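Local coordinates for protein hexokinase (Schistosoma mansoni, PDB 1BDG) that phosphorylates glucose and other hexoses with ATP to give hexose 6-phosphates, the entry step of glycolysis, at residues R326-V331 / Y365-V370; H343-D348 / R361-A366. All coordinates share one frame; numbering follows the deposited sequence.

Contact 1: residues R326-V331 / Y365-V370; sequences RYLTDV and YACEMV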
loop_
_atom_site.group_PDB
_atom_site.type_symbol
_atom_site.label_atom_id
_atom_site.label_comp_id
_atom_site.label_asym_id
_atom_site.label_seq_id
_atom_site.Cartn_x
_atom_site.Cartn_y
_atom_site.Cartn_z
ATOM N N ARG A 326 11.660 8.838 0.163
ATOM C CA ARG A 326 12.949 8.164 0.262
ATOM C C ARG A 326 13.913 8.992 1.094
ATOM O O ARG A 326 14.756 8.444 1.807
ATOM C CB ARG A 326 13.537 7.922 -1.121
ATOM C CG ARG A 326 14.530 6.811 -1.117
ATOM N N TYR A 327 13.790 10.314 1.010
ATOM C CA TYR A 327 14.659 11.183 1.781
ATOM C C TYR A 327 14.375 10.913 3.261
ATOM O O TYR A 327 15.310 10.760 4.056
ATOM C CB TYR A 327 14.404 12.661 1.436
ATOM C CG TYR A 327 14.559 12.995 -0.034
ATOM C CD1 TYR A 327 15.192 12.105 -0.904
ATOM C CD2 TYR A 327 14.033 14.177 -0.569
ATOM C CE1 TYR A 327 15.286 12.369 -2.260
ATOM C CE2 TYR A 327 14.122 14.460 -1.944
ATOM C CZ TYR A 327 14.748 13.539 -2.780
ATOM O OH TYR A 327 14.797 13.727 -4.148
ATOM N N LEU A 328 13.103 10.727 3.610
ATOM C CA LEU A 328 12.724 10.495 4.999
ATOM C C LEU A 328 13.401 9.272 5.624
ATOM O O LEU A 328 13.313 9.024 6.829
ATOM C CB LEU A 328 11.208 10.403 5.122
ATOM C CG LEU A 328 10.383 11.546 4.510
ATOM C CD1 LEU A 328 9.015 11.587 5.217
ATOM C CD2 LEU A 328 11.097 12.894 4.634
ATOM N N THR A 329 14.058 8.502 4.773
ATOM C CA THR A 329 14.783 7.314 5.166
ATOM C C THR A 329 16.110 7.745 5.794
ATOM O O THR A 329 16.304 7.578 6.999
ATOM C CB THR A 329 15.046 6.421 3.923
ATOM O OG1 THR A 329 13.811 5.829 3.487
ATOM C CG2 THR A 329 16.070 5.342 4.214
ATOM N N ASP A 330 16.991 8.363 5.007
ATOM C CA ASP A 330 18.287 8.777 5.536
ATOM C C ASP A 330 18.136 9.713 6.733
ATOM O O ASP A 330 18.769 9.524 7.783
ATOM C CB ASP A 330 19.144 9.427 4.446
ATOM C CG ASP A 330 19.642 8.423 3.405
ATOM O OD1 ASP A 330 19.555 7.190 3.668
ATOM O OD2 ASP A 330 20.124 8.872 2.323
ATOM N N VAL A 331 17.232 10.677 6.590
ATOM C CA VAL A 331 16.972 11.662 7.633
ATOM C C VAL A 331 16.731 11.036 9.005
ATOM O O VAL A 331 17.126 11.608 10.017
ATOM C CB VAL A 331 15.767 12.520 7.264
ATOM C CG1 VAL A 331 15.562 13.597 8.292
ATOM C CG2 VAL A 331 15.963 13.121 5.886
ATOM N N TYR A 365 12.681 17.141 12.688
ATOM C CA TYR A 365 11.573 16.989 13.613
ATOM C C TYR A 365 10.293 16.822 12.789
ATOM O O TYR A 365 9.440 15.991 13.104
ATOM C CB TYR A 365 11.489 18.216 14.517
ATOM C CG TYR A 365 10.438 18.129 15.591
ATOM C CD1 TYR A 365 10.622 17.328 16.711
ATOM C CD2 TYR A 365 9.264 18.879 15.496
ATOM C CE1 TYR A 365 9.664 17.278 17.717
ATOM C CE2 TYR A 365 8.300 18.836 16.487
ATOM C CZ TYR A 365 8.503 18.039 17.596
ATOM O OH TYR A 365 7.560 18.029 18.591
ATOM N N ALA A 366 10.171 17.590 11.713
ATOM C CA ALA A 366 9.008 17.482 10.853
ATOM C C ALA A 366 8.905 16.049 10.309
ATOM O O ALA A 366 7.837 15.455 10.354
ATOM C CB ALA A 366 9.078 18.517 9.729
ATOM N N CYS A 367 10.027 15.482 9.856
ATOM C CA CYS A 367 10.086 14.098 9.346
ATOM C C CYS A 367 9.648 13.095 10.416
ATOM O O CYS A 367 8.746 12.294 10.188
ATOM C CB CYS A 367 11.510 13.711 8.914
ATOM S SG CYS A 367 12.134 14.424 7.377
ATOM N N GLU A 368 10.357 13.102 11.547
ATOM C CA GLU A 368 10.075 12.237 12.693
ATOM C C GLU A 368 8.586 12.247 13.069
ATOM O O GLU A 368 7.999 11.198 13.313
ATOM C CB GLU A 368 10.911 12.684 13.912
ATOM C CG GLU A 368 10.532 11.983 15.212
ATOM C CD GLU A 368 11.052 12.691 16.466
ATOM O OE1 GLU A 368 10.520 13.769 16.829
ATOM O OE2 GLU A 368 11.973 12.147 17.115
ATOM N N MET A 369 7.988 13.434 13.133
ATOM C CA MET A 369 6.582 13.562 13.482
ATOM C C MET A 369 5.731 12.803 12.489
ATOM O O MET A 369 4.956 11.922 12.865
ATOM C CB MET A 369 6.134 15.029 13.496
ATOM C CG MET A 369 6.685 15.856 14.632
ATOM S SD MET A 369 6.566 15.035 16.203
ATOM C CE MET A 369 5.066 15.717 16.835
ATOM N N VAL A 370 5.912 13.125 11.216
ATOM C CA VAL A 370 5.151 12.499 10.155
ATOM C C VAL A 370 5.340 10.998 10.079
ATOM O O VAL A 370 4.377 10.261 9.986
ATOM C CB VAL A 370 5.496 13.130 8.802
ATOM C CG1 VAL A 370 4.803 12.388 7.660
ATOM C CG2 VAL A 370 5.108 14.614 8.824
#
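M369 N donates to Y365 O at 2.9 Å, one of the backbone bonds of the helix that carries C367, the residue met from across by both L328 and V331. No hydrogen bond joins the two segments, so apolar packing around one sulfur makes the contact. C367 SG leans beside its own backbone N (chi1 -74°) and reaches into the angle between two methyl groups. L328 CD2 approaches C367 SG at 3.3 Å, and V331 CG1 meets the same sulfur at 3.6 Å. Seen from the sulfur, the two methyls lie about 113° apart, so they bear on it from distinct directions rather than as one patch. V331 owes its fit to CG1 standing opposite the backbone N (chi1 -176°), which also brings that methyl to 4.1 Å from C367 CB. The backbones come close as well, L328 CA and C367 CA being 6.2 Å apart. All three touching residues are buried. One turn further on, V370 also directs its CB toward 326-331, and its side chain touches L291, L294 and I298 of helix 288-304; L328 rests on V295 of that same helix. Y365 points the other way, and one face of its ring carries M369 CG, 3.9 Å above the plane and toward the rim. The short helix 327-331, held by few backbone bonds, is thereby laid against the long helix 357-389. R326, Y327, L328 and T329 belong by similarity to the ATP site, so the packing sets a probable nucleotide-binding segment against the long helix of the large subdomain, in a hexokinase of the actin-like ATPase clan.

Contact 2: residues H343-D348 / R361-A366; sequences HYMLTD and RIVRYA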
loop_
_atom_site.group_PDB
_atom_site.type_symbol
_atom_site.label_atom_id
_atom_site.label_comp_id
_atom_site.label_asym_id
_atom_site.label_seq_id
_atom_site.Cartn_x
_atom_site.Cartn_y
_atom_site.Cartn_z
ATOM N N HIS A 343 20.845 17.633 6.783
ATOM C CA HIS A 343 21.636 18.676 6.140
ATOM C C HIS A 343 21.903 18.385 4.663
ATOM O O HIS A 343 21.583 19.194 3.788
ATOM C CB HIS A 343 22.958 18.854 6.880
ATOM C CG HIS A 343 23.774 20.000 6.385
ATOM N ND1 HIS A 343 23.495 21.311 6.713
ATOM C CD2 HIS A 343 24.856 20.036 5.576
ATOM C CE1 HIS A 343 24.370 22.104 6.121
ATOM N NE2 HIS A 343 25.206 21.354 5.425
ATOM N N TYR A 344 22.480 17.228 4.388
ATOM C CA TYR A 344 22.766 16.850 3.020
ATOM C C TYR A 344 21.498 16.897 2.176
ATOM O O TYR A 344 21.548 17.287 1.014
ATOM C CB TYR A 344 23.393 15.446 2.968
ATOM C CG TYR A 344 23.319 14.760 1.606
ATOM C CD1 TYR A 344 22.170 14.056 1.214
ATOM C CD2 TYR A 344 24.395 14.800 0.716
ATOM C CE1 TYR A 344 22.096 13.416 -0.020
ATOM C CE2 TYR A 344 24.328 14.158 -0.528
ATOM C CZ TYR A 344 23.174 13.470 -0.885
ATOM O OH TYR A 344 23.096 12.845 -2.112
ATOM N N MET A 345 20.365 16.520 2.760
ATOM C CA MET A 345 19.108 16.496 2.017
ATOM C C MET A 345 18.698 17.862 1.529
ATOM O O MET A 345 18.440 18.052 0.341
ATOM C CB MET A 345 17.979 15.903 2.854
ATOM C CG MET A 345 16.640 15.870 2.133
ATOM S SD MET A 345 15.363 15.215 3.205
ATOM C CE MET A 345 14.568 16.702 3.740
ATOM N N LEU A 346 18.650 18.812 2.452
ATOM C CA LEU A 346 18.256 20.170 2.125
ATOM C C LEU A 346 19.108 20.751 0.993
ATOM O O LEU A 346 18.565 21.232 -0.007
ATOM C CB LEU A 346 18.347 21.065 3.363
ATOM C CG LEU A 346 17.557 20.732 4.636
ATOM C CD1 LEU A 346 17.420 21.996 5.492
ATOM C CD2 LEU A 346 16.175 20.182 4.273
ATOM N N THR A 347 20.426 20.626 1.120
ATOM C CA THR A 347 21.377 21.167 0.148
ATOM C C THR A 347 21.568 20.365 -1.147
ATOM O O THR A 347 21.626 20.921 -2.255
ATOM C CB THR A 347 22.743 21.286 0.782
ATOM O OG1 THR A 347 23.275 19.968 0.962
ATOM C CG2 THR A 347 22.641 21.952 2.130
ATOM N N ASP A 348 21.717 19.059 -0.996
ATOM C CA ASP A 348 21.925 18.180 -2.124
ATOM C C ASP A 348 20.713 17.657 -2.894
ATOM O O ASP A 348 20.704 17.687 -4.141
ATOM C CB ASP A 348 22.799 17.023 -1.696
ATOM C CG ASP A 348 24.229 17.271 -1.992
ATOM O OD1 ASP A 348 24.534 17.284 -3.202
ATOM O OD2 ASP A 348 25.028 17.466 -1.037
ATOM N N ARG A 361 17.527 21.057 12.058
ATOM C CA ARG A 361 16.858 20.573 13.263
ATOM C C ARG A 361 15.329 20.578 13.092
ATOM O O ARG A 361 14.664 19.569 13.331
ATOM C CB ARG A 361 17.270 21.405 14.479
ATOM C CG ARG A 361 16.504 21.022 15.716
ATOM C CD ARG A 361 17.243 21.331 16.987
ATOM N NE ARG A 361 16.437 22.112 17.917
ATOM C CZ ARG A 361 16.804 22.385 19.164
ATOM N NH1 ARG A 361 17.969 21.919 19.627
ATOM N NH2 ARG A 361 16.038 23.155 19.932
ATOM N N ILE A 362 14.787 21.723 12.674
ATOM C CA ILE A 362 13.351 21.885 12.423
ATOM C C ILE A 362 12.864 20.838 11.413
ATOM O O ILE A 362 11.845 20.203 11.642
ATOM C CB ILE A 362 13.026 23.321 11.877
ATOM C CG1 ILE A 362 13.035 24.340 13.019
ATOM C CG2 ILE A 362 11.727 23.334 11.088
ATOM C CD1 ILE A 362 12.868 25.755 12.567
ATOM N N VAL A 363 13.615 20.628 10.332
ATOM C CA VAL A 363 13.228 19.661 9.306
ATOM C C VAL A 363 13.267 18.186 9.735
ATOM O O VAL A 363 12.418 17.402 9.313
ATOM C CB VAL A 363 14.009 19.888 7.981
ATOM C CG1 VAL A 363 13.731 18.782 6.984
ATOM C CG2 VAL A 363 13.588 21.195 7.357
ATOM N N ARG A 364 14.229 17.798 10.570
ATOM C CA ARG A 364 14.298 16.400 11.027
ATOM C C ARG A 364 13.137 16.112 11.990
ATOM O O ARG A 364 12.657 14.988 12.098
ATOM C CB ARG A 364 15.640 16.102 11.718
ATOM C CG ARG A 364 15.937 14.614 11.918
ATOM C CD ARG A 364 16.307 14.316 13.365
ATOM N NE ARG A 364 16.755 12.939 13.608
ATOM C CZ ARG A 364 15.996 11.848 13.468
ATOM N NH1 ARG A 364 14.726 11.952 13.066
ATOM N NH2 ARG A 364 16.502 10.642 13.760
ATOM N N TYR A 365 12.681 17.141 12.688
ATOM C CA TYR A 365 11.573 16.989 13.613
ATOM C C TYR A 365 10.293 16.822 12.789
ATOM O O TYR A 365 9.440 15.991 13.104
ATOM C CB TYR A 365 11.489 18.216 14.517
ATOM C CG TYR A 365 10.438 18.129 15.591
ATOM C CD1 TYR A 365 10.622 17.328 16.711
ATOM C CD2 TYR A 365 9.264 18.879 15.496
ATOM C CE1 TYR A 365 9.664 17.278 17.717
ATOM C CE2 TYR A 365 8.300 18.836 16.487
ATOM C CZ TYR A 365 8.503 18.039 17.596
ATOM O OH TYR A 365 7.560 18.029 18.591
ATOM N N ALA A 366 10.171 17.590 11.713
ATOM C CA ALA A 366 9.008 17.482 10.853
ATOM C C ALA A 366 8.905 16.049 10.309
ATOM O O ALA A 366 7.837 15.455 10.354
ATOM C CB ALA A 366 9.078 18.517 9.729
#
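Two flat rings ride on the helix that presents M345 and L346 to V363: T347 CG2 sits over one face of the H343 imidazole, 4.2 Å above its plane, and D348 CB over one face of the Y344 ring, 3.4 Å above. Each covering atom lies toward the rim, and each comes from four residues along, one helical turn. T347 also bonds back through OG1 to Y344 O at 3.2 Å, reaching the oxygen from above the carbonyl plane, 44° out of it. D348 N donates to that same oxygen at 2.7 Å from the same face, so two donors grip it. These bonds stay within one helix; across the contact everything is apolar. V363 CG1 is the shared methyl, lying 3.9 Å from L346 CD2 and also 3.9 Å from M345 CE. The methionine is extended through its first two torsions (chi1 179°) and turns only at the sulfur, which brings CE to the valine. The L346 and V363 side chains run past each other in opposite directions, and V363 CG2 touches L346 CD2 more loosely. The packing joins consecutive helices of the large subdomain, 340-349 and the long 357-389, across a short connection; H343 ND1 bonds to N360 OD1 on the long helix, and L346 makes a backbone bond with V352 in the connection. Around the second helix, R361 makes a cation-pi contact with F9 of helix 5-16. R364, whose side chain ends away from 343-348, forms a salt bridge through NH1 to E332 OE2 while NH2 bonds to D334 O.

In the fold
Contacts 1 and 2 are neighbours on the long helix 357-389, share Y365 and A366, and have centres about 8 Å apart. M345 ties them together: its SD lies 3.3 Å from Y327 CB and 3.5 Å from V331 CG2, while its CE serves contact 2. Helices 327-331 and 340-349, consecutive in the chain, therefore pack on each other as well as on the long helix. Contact 1 holds four residues of the probable ATP site, and contact 2 reaches it through M345 on Y327; the L328 side chain is about 7 Å from that of L402, another residue assigned to it by similarity. Neither contact includes a residue lining the glucose pocket.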